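Local coordinates for protein nitrite oxidoreductase subunit A (Kuenenia stuttgartiensis, PDB 7B04) that is a NarG-like subunit of the molybdopterin oxidoreductase family, holding an iron/sulfur cluster, a molybdenum atom and two MD1 groups in a single large chain, at residues Y133-K138 with D167-A172; N653-N658 with E683-I688; E675-T680 with Y690-F695. All blocks are in the same frame, centred on the assembly; numbering follows the deposited sequence.

Interaction 1: residues Y133-K138 with D167-A172; sequences YPLIRK and DELLRA
Residues 135-137 and 169-171 pair as antiparallel beta strands at one margin of a seven-stranded mixed sheet, with strand 169-171 outermost within the chain. I136 and L170 form the hydrogen-bonded pair, with I136 N to L170 O at 3.0 Å and L170 N to I136 O at 2.8 Å; L135 with R171 and R137 with L169 are the flanking non-hydrogen-bonded pairs. The backbone bonds continue past both ends, from A172 N to P134 O and from K138 N to E168 O.

Each end is closed by a different side-chain contact. At one, R171 runs out straight, and CB and CG pass the CD2 side of the Y133 ring while CD stands 4.2 Å above the ring plane, offset toward the rim. NH1 lies near Y133 CD1 and CG, Y133 CB sits over one guanidinium face, and the planes are 34° apart; R171 NH2 forms a salt bridge with E730. At the other, R137 bends at chi3 (58°), which turns NH1 back to D167 OD2 at 2.7 Å in a salt bridge; OD2 lies at the guanidinium edge, near its plane, although the carboxylate is turned 63° from it, and the hydrogen bond is weak. D167 OD2 also receives G139 N.

Helix 174-191 covers P134, I136 and A172, while strand 693-696 pairs with strand 135-137 on the side away from 169-171.

Interaction 2: residues N653-N658 with E683-I688; sequences NVNLIN and EITGSI. With MD1 (phosphoric acid 4-(2-amino-4-oxo-3,4,5,6,-tetrahydro-pteridin-6-yl)-2-hydroxy-3,4-dimercapto-but-3-en-yl ester guanylate ester), chain C.
The hydroxyl of S687 is held between two parts of one loop, receiving N658 N and giving its own proton to N655 OD1. The backbone bond is fairly straight, N658 N to S687 OG at 2.6 Å with 159° at the hydrogen. In the other bond S687 OG stands 2.9 Å from N655 OD1, tilted 19° from the carbonyl plane. With OG anti to the carbonyl carbon (chi1 -66°), the serine reaches into the turn at 655-658, where OG also lies 3.4 Å from I657 CB.

N655 also joins this turn to MD1 through its backbone. Its N donates to MD1 O1B at 3.1 Å, a diphosphate oxygen, and its CB lies 3.4 Å from MD1 O2A, on the neighbouring phosphate. The end of the N655 side chain comes close to T685 and S687, and the amide and T685 slide past each other in opposite directions. The T685 methyl CG2 lies 3.7 Å from MD1 O3', on the ribose, and also 3.7 Å from N655 ND2.

N658 OD1 lies near T685 O, but both are acceptors; OD1 is hydrogen-bonded to I1024 N. Near the ribose, the carboxylate of E683 is paired with R124.

Strand 648-652 leads into 653-658 and strand 676-681 into 683-688. Such loops at the C-terminal ends of parallel strands are where nucleotide-like cofactors are commonly bound in alpha/beta folds. The chemistry implies a fixed hydroxyl: as donor and acceptor at once, S687 OG probably has little freedom to rotate, and the amide it holds belongs to the residue whose backbone N-H meets MD1 O1B.

Interaction 3: residues E675-T680 with Y690-F695; sequences EQIMST and YADFAF. With MD1 (phosphoric acid 4-(2-amino-4-oxo-3,4,5,6,-tetrahydro-pteridin-6-yl)-2-hydroxy-3,4-dimercapto-but-3-en-yl ester guanylate ester), chain C.
M678 lies alongside F693, the two side chains pointing the same way from neighbouring strands, and its atoms can be followed outward in turn. CB is 4.0 Å from F693 CB. CG, placed anti to the carbonyl carbon (chi1 -63°), packs against F693 CD2 at 3.5 Å. SD then stands 5.0 Å from the centroid of the F693 ring, 44° off the ring normal, an oblique Met-aromatic contact; the same sulfur takes a weak hydrogen bond from Q676 NE2. A bend at chi3 (67°) carries the methyl CE away to the next ring, where it meets the edge of F695 at CE2 and CZ. Helices 174-191 and 734-749 supply A181 and M741 to the surroundings of this methionine.

The pair belongs to the parallel part of the mixed sheet, in which strand 676-681 runs between 693-696 and 648-652. The chain passes from one strand to its parallel neighbour without an intervening helix. M678 with F693 and T680 with F695 share one face, and S679 with A694 the other.

The backbone match is irregular where the second strand begins. I677 O accepts both D692 N, at 2.8 Å, and F693 N, and D692 reaches back with OD2 to receive I677 N at 3.2 Å from above the carboxylate plane. The other carboxylate oxygen of D692 is taken up by R164 as well as R137. Further on the parallel pattern resumes, with a long bond from S679 N to F693 O and a shorter one from F695 N to S679 O.

At the end nearer the ligand, T680 OG1 is hydrogen-bonded to W650 NE1, and the side chain crosses F695 at about a right angle; its methyl CG2 lies against MD1 N2, on the guanine.

The three contacts lie in sequence from the sheet margin to MD1. Interactions 1 and 3, with centres 10 Å apart, share one sheet: strand 135-137 adjoins 693-696, and R137 NE meets D692 OD1 in a salt bridge at 2.8 Å. Interaction 2 lies at the ends of the strands, its centre 9 Å from that of interaction 3. I657 CD1 packs on I677 CG2 at 3.8 Å, and I688 of interaction 2 touches both others: CG2 is 3.6 Å from L169 CD1, and CG1 is 3.6 Å from A694 CB. Interactions 2 and 3 both touch MD1, whereas the side chain of P134 in interaction 1 is about 13 Å from it. The side chain of N655 is about 12 Å from the molybdenum atom.

Interaction 1: residues Y133-K138 with D167-A172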
loop_
_atom_site.group_PDB
_atom_site.type_symbol
_atom_site.label_atom_id
_atom_site.label_comp_id
_atom_site.label_asym_id
_atom_site.label_seq_id
_atom_site.Cartn_x
_atom_site.Cartn_y
_atom_site.Cartn_z
ATOM N N TYR B 133 8.219 3.476 26.338
ATOM C CA TYR B 133 8.810 2.951 27.559
ATOM C C TYR B 133 8.083 1.667 27.925
ATOM O O TYR B 133 6.945 1.451 27.488
ATOM C CB TYR B 133 8.711 3.975 28.702
ATOM C CG TYR B 133 7.370 4.678 28.778
ATOM C CD1 TYR B 133 7.181 5.925 28.198
ATOM C CD2 TYR B 133 6.290 4.088 29.421
ATOM C CE1 TYR B 133 5.959 6.569 28.263
ATOM C CE2 TYR B 133 5.066 4.725 29.494
ATOM C CZ TYR B 133 4.904 5.964 28.913
ATOM O OH TYR B 133 3.684 6.599 28.981
ATOM N N PRO B 134 8.714 0.788 28.706
ATOM C CA PRO B 134 8.057 -0.473 29.073
ATOM C C PRO B 134 6.748 -0.231 29.809
ATOM O O PRO B 134 6.622 0.704 30.602
ATOM C CB PRO B 134 9.091 -1.163 29.969
ATOM C CG PRO B 134 10.397 -0.588 29.542
ATOM C CD PRO B 134 10.109 0.839 29.182
ATOM N N LEU B 135 5.771 -1.091 29.538
ATOM C CA LEU B 135 4.439 -0.970 30.107
ATOM C C LEU B 135 4.061 -2.242 30.854
ATOM O O LEU B 135 4.363 -3.352 30.405
ATOM C CB LEU B 135 3.394 -0.690 29.023
ATOM C CG LEU B 135 3.487 0.646 28.290
ATOM C CD1 LEU B 135 2.498 0.686 27.136
ATOM C CD2 LEU B 135 3.234 1.784 29.256
ATOM N N ILE B 136 3.402 -2.067 31.996
ATOM C CA ILE B 136 2.810 -3.162 32.750
ATOM C C ILE B 136 1.395 -2.749 33.131
ATOM O O ILE B 136 1.151 -1.591 33.489
ATOM C CB ILE B 136 3.646 -3.522 33.999
ATOM C CG1 ILE B 136 3.026 -4.708 34.742
ATOM C CG2 ILE B 136 3.801 -2.320 34.922
ATOM C CD1 ILE B 136 3.897 -5.255 35.854
ATOM N N ARG B 137 0.459 -3.688 33.037
ATOM C CA ARG B 137 -0.934 -3.386 33.329
ATOM C C ARG B 137 -1.150 -3.315 34.835
ATOM O O ARG B 137 -0.593 -4.113 35.596
ATOM C CB ARG B 137 -1.856 -4.432 32.706
ATOM C CG ARG B 137 -3.328 -4.060 32.766
ATOM C CD ARG B 137 -4.172 -5.089 32.047
ATOM N NE ARG B 137 -3.977 -6.414 32.620
ATOM C CZ ARG B 137 -4.581 -6.851 33.719
ATOM N NH1 ARG B 137 -5.435 -6.074 34.373
ATOM N NH2 ARG B 137 -4.331 -8.071 34.162
ATOM N N LYS B 138 -1.966 -2.348 35.258
ATOM C CA LYS B 138 -2.160 -2.106 36.685
ATOM C C LYS B 138 -2.751 -3.325 37.384
ATOM O O LYS B 138 -2.288 -3.722 38.459
ATOM C CB LYS B 138 -3.053 -0.882 36.894
ATOM C CG LYS B 138 -3.233 -0.498 38.355
ATOM C CD LYS B 138 -4.177 0.683 38.515
ATOM C CE LYS B 138 -4.233 1.147 39.962
ATOM N NZ LYS B 138 -4.808 0.106 40.859
ATOM N N ASP B 167 -8.666 -1.275 31.967
ATOM C CA ASP B 167 -7.618 -1.098 32.957
ATOM C C ASP B 167 -6.598 -0.101 32.414
ATOM O O ASP B 167 -6.772 0.473 31.338
ATOM C CB ASP B 167 -6.982 -2.447 33.297
ATOM C CG ASP B 167 -6.231 -2.428 34.613
ATOM O OD1 ASP B 167 -6.168 -1.359 35.254
ATOM O OD2 ASP B 167 -5.709 -3.490 35.009
ATOM N N GLU B 168 -5.516 0.114 33.154
ATOM C CA GLU B 168 -4.530 1.122 32.795
ATOM C C GLU B 168 -3.163 0.483 32.600
ATOM O O GLU B 168 -2.759 -0.392 33.371
ATOM C CB GLU B 168 -4.447 2.215 33.865
ATOM C CG GLU B 168 -3.564 3.388 33.479
ATOM C CD GLU B 168 -3.551 4.478 34.530
ATOM O OE1 GLU B 168 -4.207 4.299 35.578
ATOM O OE2 GLU B 168 -2.885 5.511 34.308
ATOM N N LEU B 169 -2.458 0.930 31.564
ATOM C CA LEU B 169 -1.088 0.504 31.310
ATOM C C LEU B 169 -0.141 1.527 31.923
ATOM O O LEU B 169 -0.117 2.689 31.504
ATOM C CB LEU B 169 -0.838 0.355 29.811
ATOM C CG LEU B 169 -1.613 -0.777 29.135
ATOM C CD1 LEU B 169 -1.467 -0.703 27.627
ATOM C CD2 LEU B 169 -1.153 -2.130 29.657
ATOM N N LEU B 170 0.634 1.094 32.909
ATOM C CA LEU B 170 1.518 1.960 33.673
ATOM C C LEU B 170 2.953 1.851 33.172
ATOM O O LEU B 170 3.358 0.846 32.583
ATOM C CB LEU B 170 1.454 1.606 35.162
ATOM C CG LEU B 170 0.061 1.689 35.786
ATOM C CD1 LEU B 170 0.081 1.178 37.219
ATOM C CD2 LEU B 170 -0.468 3.116 35.725
ATOM N N ARG B 171 3.724 2.907 33.416
ATOM C CA ARG B 171 5.128 2.895 33.035
ATOM C C ARG B 171 5.926 2.006 33.979
ATOM O O ARG B 171 5.683 1.976 35.187
ATOM C CB ARG B 171 5.702 4.315 33.061
ATOM C CG ARG B 171 7.177 4.389 32.686
ATOM C CD ARG B 171 7.790 5.750 32.976
ATOM N NE ARG B 171 9.198 5.791 32.585
ATOM C CZ ARG B 171 9.647 6.364 31.473
ATOM N NH1 ARG B 171 8.799 6.955 30.644
ATOM N NH2 ARG B 171 10.942 6.351 31.192
ATOM N N ALA B 172 6.884 1.277 33.418
ATOM C CA ALA B 172 7.795 0.464 34.200
ATOM C C ALA B 172 9.217 0.707 33.725
ATOM O O ALA B 172 9.460 0.952 32.539
ATOM C CB ALA B 172 7.453 -1.029 34.093
#

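Interaction 2: residues N653-N658 with E683-I688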
loop_
_atom_site.group_PDB
_atom_site.type_symbol
_atom_site.label_atom_id
_atom_site.label_comp_id
_atom_site.label_asym_id
_atom_site.label_seq_id
_atom_site.Cartn_x
_atom_site.Cartn_y
_atom_site.Cartn_z
ATOM N N ASN B 653 7.363 -8.995 17.152
ATOM C CA ASN B 653 7.140 -8.816 15.699
ATOM C C ASN B 653 5.785 -9.356 15.265
ATOM O O ASN B 653 5.665 -9.699 14.123
ATOM C CB ASN B 653 8.226 -9.480 14.883
ATOM C CG ASN B 653 8.625 -8.753 13.627
ATOM O OD1 ASN B 653 8.964 -9.376 12.643
ATOM N ND2 ASN B 653 8.649 -7.451 13.642
ATOM N N VAL B 654 4.796 -9.405 16.143
ATOM C CA VAL B 654 3.446 -9.823 15.688
ATOM C C VAL B 654 2.409 -9.023 16.461
ATOM O O VAL B 654 2.697 -8.682 17.569
ATOM C CB VAL B 654 3.238 -11.334 15.847
ATOM C CG1 VAL B 654 3.346 -12.038 14.526
ATOM C CG2 VAL B 654 4.218 -11.948 16.802
ATOM N N ASN B 655 1.280 -8.698 15.842
ATOM C CA ASN B 655 0.123 -8.021 16.479
ATOM C C ASN B 655 -0.897 -9.138 16.624
ATOM O O ASN B 655 -1.950 -9.060 16.085
ATOM C CB ASN B 655 -0.452 -6.995 15.515
ATOM C CG ASN B 655 -1.000 -5.740 16.131
ATOM O OD1 ASN B 655 -1.361 -5.711 17.279
ATOM N ND2 ASN B 655 -1.088 -4.702 15.346
ATOM N N LEU B 656 -0.503 -10.167 17.336
ATOM C CA LEU B 656 -1.192 -11.464 17.428
ATOM C C LEU B 656 -2.638 -11.309 17.817
ATOM O O LEU B 656 -3.478 -11.908 17.188
ATOM C CB LEU B 656 -0.449 -12.245 18.500
ATOM C CG LEU B 656 -0.729 -13.730 18.555
ATOM C CD1 LEU B 656 0.501 -14.495 18.148
ATOM C CD2 LEU B 656 -1.151 -14.112 19.942
ATOM N N ILE B 657 -2.887 -10.544 18.856
ATOM C CA ILE B 657 -4.265 -10.449 19.325
ATOM C C ILE B 657 -5.098 -9.583 18.389
ATOM O O ILE B 657 -6.217 -9.949 18.011
ATOM C CB ILE B 657 -4.303 -9.923 20.771
ATOM C CG1 ILE B 657 -3.615 -10.917 21.707
ATOM C CG2 ILE B 657 -5.737 -9.698 21.224
ATOM C CD1 ILE B 657 -3.384 -10.391 23.107
ATOM N N ASN B 658 -4.551 -8.437 17.975
ATOM C CA ASN B 658 -5.273 -7.560 17.059
ATOM C C ASN B 658 -5.566 -8.266 15.743
ATOM O O ASN B 658 -6.682 -8.175 15.218
ATOM C CB ASN B 658 -4.471 -6.278 16.825
ATOM C CG ASN B 658 -5.175 -5.298 15.907
ATOM O OD1 ASN B 658 -5.729 -4.299 16.365
ATOM N ND2 ASN B 658 -5.133 -5.560 14.604
ATOM N N GLU B 683 5.050 0.019 18.540
ATOM C CA GLU B 683 3.878 0.877 18.606
ATOM C C GLU B 683 2.857 0.258 19.551
ATOM O O GLU B 683 2.878 -0.948 19.812
ATOM C CB GLU B 683 3.233 1.056 17.221
ATOM C CG GLU B 683 3.761 2.212 16.387
ATOM C CD GLU B 683 3.300 2.130 14.940
ATOM O OE1 GLU B 683 3.102 1.001 14.440
ATOM O OE2 GLU B 683 3.129 3.192 14.306
ATOM N N ILE B 684 1.954 1.090 20.062
ATOM C CA ILE B 684 0.834 0.595 20.859
ATOM C C ILE B 684 -0.238 0.111 19.881
ATOM O O ILE B 684 -0.806 0.896 19.122
ATOM C CB ILE B 684 0.309 1.667 21.827
ATOM C CG1 ILE B 684 -0.790 1.110 22.732
ATOM C CG2 ILE B 684 -0.117 2.954 21.102
ATOM C CD1 ILE B 684 -1.017 1.953 23.971
ATOM N N THR B 685 -0.491 -1.197 19.872
ATOM C CA THR B 685 -1.189 -1.836 18.760
ATOM C C THR B 685 -2.587 -2.355 19.073
ATOM O O THR B 685 -3.231 -2.912 18.176
ATOM C CB THR B 685 -0.339 -2.984 18.214
ATOM O OG1 THR B 685 0.126 -3.796 19.300
ATOM C CG2 THR B 685 0.845 -2.428 17.449
ATOM N N GLY B 686 -3.090 -2.169 20.286
ATOM C CA GLY B 686 -4.331 -2.824 20.657
ATOM C C GLY B 686 -4.152 -4.268 21.085
ATOM O O GLY B 686 -4.960 -4.779 21.865
ATOM N N SER B 687 -3.121 -4.950 20.579
ATOM C CA SER B 687 -2.689 -6.165 21.261
ATOM C C SER B 687 -2.007 -5.823 22.579
ATOM O O SER B 687 -2.126 -6.577 23.550
ATOM C CB SER B 687 -1.765 -6.993 20.369
ATOM O OG SER B 687 -2.463 -7.497 19.242
ATOM N N ILE B 688 -1.307 -4.686 22.638
ATOM C CA ILE B 688 -0.771 -4.214 23.911
ATOM C C ILE B 688 -1.911 -3.736 24.803
ATOM O O ILE B 688 -1.896 -3.934 26.026
ATOM C CB ILE B 688 0.264 -3.088 23.691
ATOM C CG1 ILE B 688 1.688 -3.616 23.497
ATOM C CG2 ILE B 688 0.254 -2.096 24.850
ATOM C CD1 ILE B 688 1.868 -4.472 22.285
HETATM P PB MD1 C . 1.269 -10.166 11.758
HETATM O O3B MD1 C . 1.215 -8.699 11.017
HETATM O O1B MD1 C . 0.601 -10.035 13.104
HETATM O O2B MD1 C . 2.712 -10.565 11.956
HETATM O O3A MD1 C . 0.515 -11.350 10.885
HETATM C C10 MD1 C . 0.291 -11.228 9.510
HETATM C C11 MD1 C . -1.090 -11.854 9.159
HETATM O O11 MD1 C . -2.193 -10.688 9.094
HETATM C C12 MD1 C . -1.025 -12.565 8.032
HETATM S S12 MD1 C . 0.518 -12.547 7.073
HETATM C C13 MD1 C . -2.162 -13.447 7.438
HETATM S S13 MD1 C . -1.712 -14.267 5.879
HETATM C C14 MD1 C . -3.510 -13.688 7.932
HETATM N N15 MD1 C . -4.470 -12.906 6.917
HETATM C C16 MD1 C . -5.793 -12.686 7.355
HETATM C C15 MD1 C . -6.806 -12.219 6.372
HETATM O O14 MD1 C . -6.492 -12.051 5.242
HETATM N N17 MD1 C . -8.206 -11.967 6.805
HETATM C C17 MD1 C . -8.610 -12.180 8.279
HETATM N N16 MD1 C . -9.978 -11.938 8.699
HETATM N N18 MD1 C . -7.593 -12.657 9.287
HETATM C C20 MD1 C . -6.233 -12.911 8.890
HETATM N N8 MD1 C . -5.326 -13.345 9.868
HETATM C C7 MD1 C . -3.808 -13.519 9.398
HETATM P PA MD1 C . 2.032 -7.375 11.568
HETATM O O1A MD1 C . 2.344 -6.437 10.428
HETATM O O2A MD1 C . 1.149 -6.681 12.563
HETATM O "O5'" MD1 C . 3.417 -7.740 12.379
HETATM C "C5'" MD1 C . 4.263 -6.661 12.663
HETATM C "C4'" MD1 C . 4.045 -6.155 14.131
HETATM O "O4'" MD1 C . 5.419 -6.047 14.853
HETATM C "C1'" MD1 C . 5.762 -4.527 14.862
HETATM N N9 MD1 C . 7.152 -4.287 14.384
HETATM C C4 MD1 C . 8.161 -4.716 15.123
HETATM N N3 MD1 C . 8.188 -5.443 16.418
HETATM C C2 MD1 C . 9.469 -5.799 17.015
HETATM N N2 MD1 C . 9.487 -6.506 18.274
HETATM N N1 MD1 C . 10.708 -5.457 16.366
HETATM C C6 MD1 C . 10.674 -4.758 15.120
HETATM O O6 MD1 C . 11.689 -4.474 14.582
HETATM C C5 MD1 C . 9.323 -4.384 14.494
HETATM N N7 MD1 C . 9.003 -3.749 13.371
HETATM C C8 MD1 C . 7.655 -3.682 13.292
HETATM C "C2'" MD1 C . 4.909 -3.973 14.095
HETATM O "O2'" MD1 C . 4.568 -2.646 14.598
HETATM C "C3'" MD1 C . 3.581 -4.963 14.133
HETATM O "O3'" MD1 C . 2.827 -4.705 15.354
#

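Interaction 3: residues E675-T680 with Y690-F695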
loop_
_atom_site.group_PDB
_atom_site.type_symbol
_atom_site.label_atom_id
_atom_site.label_comp_id
_atom_site.label_asym_id
_atom_site.label_seq_id
_atom_site.Cartn_x
_atom_site.Cartn_y
_atom_site.Cartn_z
ATOM N N GLU B 675 -3.183 -16.267 31.970
ATOM C CA GLU B 675 -2.657 -15.553 33.160
ATOM C C GLU B 675 -1.577 -14.514 32.873
ATOM O O GLU B 675 -1.345 -13.688 33.737
ATOM C CB GLU B 675 -2.298 -16.568 34.229
ATOM C CG GLU B 675 -3.359 -17.616 34.361
ATOM C CD GLU B 675 -3.159 -18.475 35.573
ATOM O OE1 GLU B 675 -2.199 -18.245 36.256
ATOM O OE2 GLU B 675 -3.972 -19.363 35.813
ATOM N N GLN B 676 -0.836 -14.647 31.785
ATOM C CA GLN B 676 0.158 -13.595 31.482
ATOM C C GLN B 676 0.273 -13.402 29.976
ATOM O O GLN B 676 0.664 -14.336 29.342
ATOM C CB GLN B 676 1.479 -14.026 32.085
ATOM C CG GLN B 676 2.621 -13.100 31.782
ATOM C CD GLN B 676 3.708 -13.360 32.777
ATOM O OE1 GLN B 676 3.513 -14.038 33.759
ATOM N NE2 GLN B 676 4.864 -12.806 32.525
ATOM N N ILE B 677 -0.016 -12.207 29.453
ATOM C CA ILE B 677 0.117 -11.910 28.034
ATOM C C ILE B 677 1.157 -10.812 27.893
ATOM O O ILE B 677 1.082 -9.786 28.577
ATOM C CB ILE B 677 -1.225 -11.478 27.414
ATOM C CG1 ILE B 677 -2.234 -12.628 27.437
ATOM C CG2 ILE B 677 -1.019 -10.967 25.998
ATOM C CD1 ILE B 677 -3.171 -12.599 28.620
ATOM N N MET B 678 2.121 -11.024 27.007
ATOM C CA MET B 678 3.244 -10.114 26.867
ATOM C C MET B 678 3.485 -9.880 25.387
ATOM O O MET B 678 3.345 -10.797 24.573
ATOM C CB MET B 678 4.499 -10.687 27.533
ATOM C CG MET B 678 4.367 -10.876 29.028
ATOM S SD MET B 678 5.644 -11.965 29.670
ATOM C CE MET B 678 7.109 -10.983 29.418
ATOM N N SER B 679 3.855 -8.653 25.044
ATOM C CA SER B 679 4.099 -8.311 23.655
ATOM C C SER B 679 5.298 -7.384 23.559
ATOM O O SER B 679 5.398 -6.398 24.297
ATOM C CB SER B 679 2.873 -7.664 23.016
ATOM O OG SER B 679 3.156 -7.258 21.688
ATOM N N THR B 680 6.202 -7.713 22.648
ATOM C CA THR B 680 7.269 -6.824 22.226
ATOM C C THR B 680 6.859 -6.125 20.939
ATOM O O THR B 680 6.379 -6.772 20.000
ATOM C CB THR B 680 8.564 -7.592 21.994
ATOM O OG1 THR B 680 9.012 -8.142 23.236
ATOM C CG2 THR B 680 9.619 -6.675 21.438
ATOM N N TYR B 690 -4.739 -4.969 25.185
ATOM C CA TYR B 690 -5.339 -6.123 25.840
ATOM C C TYR B 690 -4.279 -7.111 26.323
ATOM O O TYR B 690 -4.528 -8.317 26.387
ATOM C CB TYR B 690 -6.330 -6.813 24.904
ATOM C CG TYR B 690 -7.648 -6.083 24.746
ATOM C CD1 TYR B 690 -8.648 -6.198 25.705
ATOM C CD2 TYR B 690 -7.897 -5.286 23.635
ATOM C CE1 TYR B 690 -9.854 -5.537 25.563
ATOM C CE2 TYR B 690 -9.101 -4.621 23.486
ATOM C CZ TYR B 690 -10.075 -4.749 24.454
ATOM O OH TYR B 690 -11.274 -4.089 24.310
ATOM N N ALA B 691 -3.097 -6.611 26.667
ATOM C CA ALA B 691 -1.992 -7.419 27.167
ATOM C C ALA B 691 -1.645 -7.001 28.593
ATOM O O ALA B 691 -2.203 -6.047 29.142
ATOM C CB ALA B 691 -0.765 -7.294 26.259
ATOM N N ASP B 692 -0.704 -7.732 29.191
ATOM C CA ASP B 692 -0.239 -7.447 30.541
ATOM C C ASP B 692 1.128 -6.784 30.573
ATOM O O ASP B 692 1.428 -6.052 31.523
ATOM C CB ASP B 692 -0.175 -8.735 31.369
ATOM C CG ASP B 692 -1.537 -9.365 31.582
ATOM O OD1 ASP B 692 -2.537 -8.622 31.661
ATOM O OD2 ASP B 692 -1.605 -10.608 31.673
ATOM N N PHE B 693 1.959 -7.016 29.560
ATOM C CA PHE B 693 3.268 -6.390 29.455
ATOM C C PHE B 693 3.467 -5.833 28.054
ATOM O O PHE B 693 2.878 -6.318 27.084
ATOM C CB PHE B 693 4.396 -7.379 29.766
ATOM C CG PHE B 693 4.557 -7.682 31.224
ATOM C CD1 PHE B 693 5.349 -6.881 32.028
ATOM C CD2 PHE B 693 3.924 -8.775 31.791
ATOM C CE1 PHE B 693 5.506 -7.163 33.370
ATOM C CE2 PHE B 693 4.076 -9.061 33.132
ATOM C CZ PHE B 693 4.868 -8.254 33.922
ATOM N N ALA B 694 4.314 -4.812 27.961
ATOM C CA ALA B 694 4.699 -4.225 26.687
ATOM C C ALA B 694 6.169 -3.850 26.760
ATOM O O ALA B 694 6.598 -3.204 27.719
ATOM C CB ALA B 694 3.848 -2.996 26.352
ATOM N N PHE B 695 6.932 -4.256 25.753
ATOM C CA PHE B 695 8.369 -3.993 25.718
ATOM C C PHE B 695 8.715 -3.216 24.459
ATOM O O PHE B 695 8.601 -3.762 23.346
ATOM C CB PHE B 695 9.160 -5.298 25.780
ATOM C CG PHE B 695 8.937 -6.075 27.042
ATOM C CD1 PHE B 695 9.581 -5.716 28.214
ATOM C CD2 PHE B 695 8.073 -7.156 27.062
ATOM C CE1 PHE B 695 9.374 -6.426 29.381
ATOM C CE2 PHE B 695 7.861 -7.867 28.223
ATOM C CZ PHE B 695 8.512 -7.503 29.385
HETATM P PB MD1 C . 1.269 -10.166 11.758
HETATM O O3B MD1 C . 1.215 -8.699 11.017
HETATM O O1B MD1 C . 0.601 -10.035 13.104
HETATM O O2B MD1 C . 2.712 -10.565 11.956
HETATM O O3A MD1 C . 0.515 -11.350 10.885
HETATM C C10 MD1 C . 0.291 -11.228 9.510
HETATM C C11 MD1 C . -1.090 -11.854 9.159
HETATM O O11 MD1 C . -2.193 -10.688 9.094
HETATM C C12 MD1 C . -1.025 -12.565 8.032
HETATM S S12 MD1 C . 0.518 -12.547 7.073
HETATM C C13 MD1 C . -2.162 -13.447 7.438
HETATM S S13 MD1 C . -1.712 -14.267 5.879
HETATM C C14 MD1 C . -3.510 -13.688 7.932
HETATM N N15 MD1 C . -4.470 -12.906 6.917
HETATM C C16 MD1 C . -5.793 -12.686 7.355
HETATM C C15 MD1 C . -6.806 -12.219 6.372
HETATM O O14 MD1 C . -6.492 -12.051 5.242
HETATM N N17 MD1 C . -8.206 -11.967 6.805
HETATM C C17 MD1 C . -8.610 -12.180 8.279
HETATM N N16 MD1 C . -9.978 -11.938 8.699
HETATM N N18 MD1 C . -7.593 -12.657 9.287
HETATM C C20 MD1 C . -6.233 -12.911 8.890
HETATM N N8 MD1 C . -5.326 -13.345 9.868
HETATM C C7 MD1 C . -3.808 -13.519 9.398
HETATM P PA MD1 C . 2.032 -7.375 11.568
HETATM O O1A MD1 C . 2.344 -6.437 10.428
HETATM O O2A MD1 C . 1.149 -6.681 12.563
HETATM O "O5'" MD1 C . 3.417 -7.740 12.379
HETATM C "C5'" MD1 C . 4.263 -6.661 12.663
HETATM C "C4'" MD1 C . 4.045 -6.155 14.131
HETATM O "O4'" MD1 C . 5.419 -6.047 14.853
HETATM C "C1'" MD1 C . 5.762 -4.527 14.862
HETATM N N9 MD1 C . 7.152 -4.287 14.384
HETATM C C4 MD1 C . 8.161 -4.716 15.123
HETATM N N3 MD1 C . 8.188 -5.443 16.418
HETATM C C2 MD1 C . 9.469 -5.799 17.015
HETATM N N2 MD1 C . 9.487 -6.506 18.274
HETATM N N1 MD1 C . 10.708 -5.457 16.366
HETATM C C6 MD1 C . 10.674 -4.758 15.120
HETATM O O6 MD1 C . 11.689 -4.474 14.582
HETATM C C5 MD1 C . 9.323 -4.384 14.494
HETATM N N7 MD1 C . 9.003 -3.749 13.371
HETATM C C8 MD1 C . 7.655 -3.682 13.292
HETATM C "C2'" MD1 C . 4.909 -3.973 14.095
HETATM O "O2'" MD1 C . 4.568 -2.646 14.598
HETATM C "C3'" MD1 C . 3.581 -4.963 14.133
HETATM O "O3'" MD1 C . 2.827 -4.705 15.354
#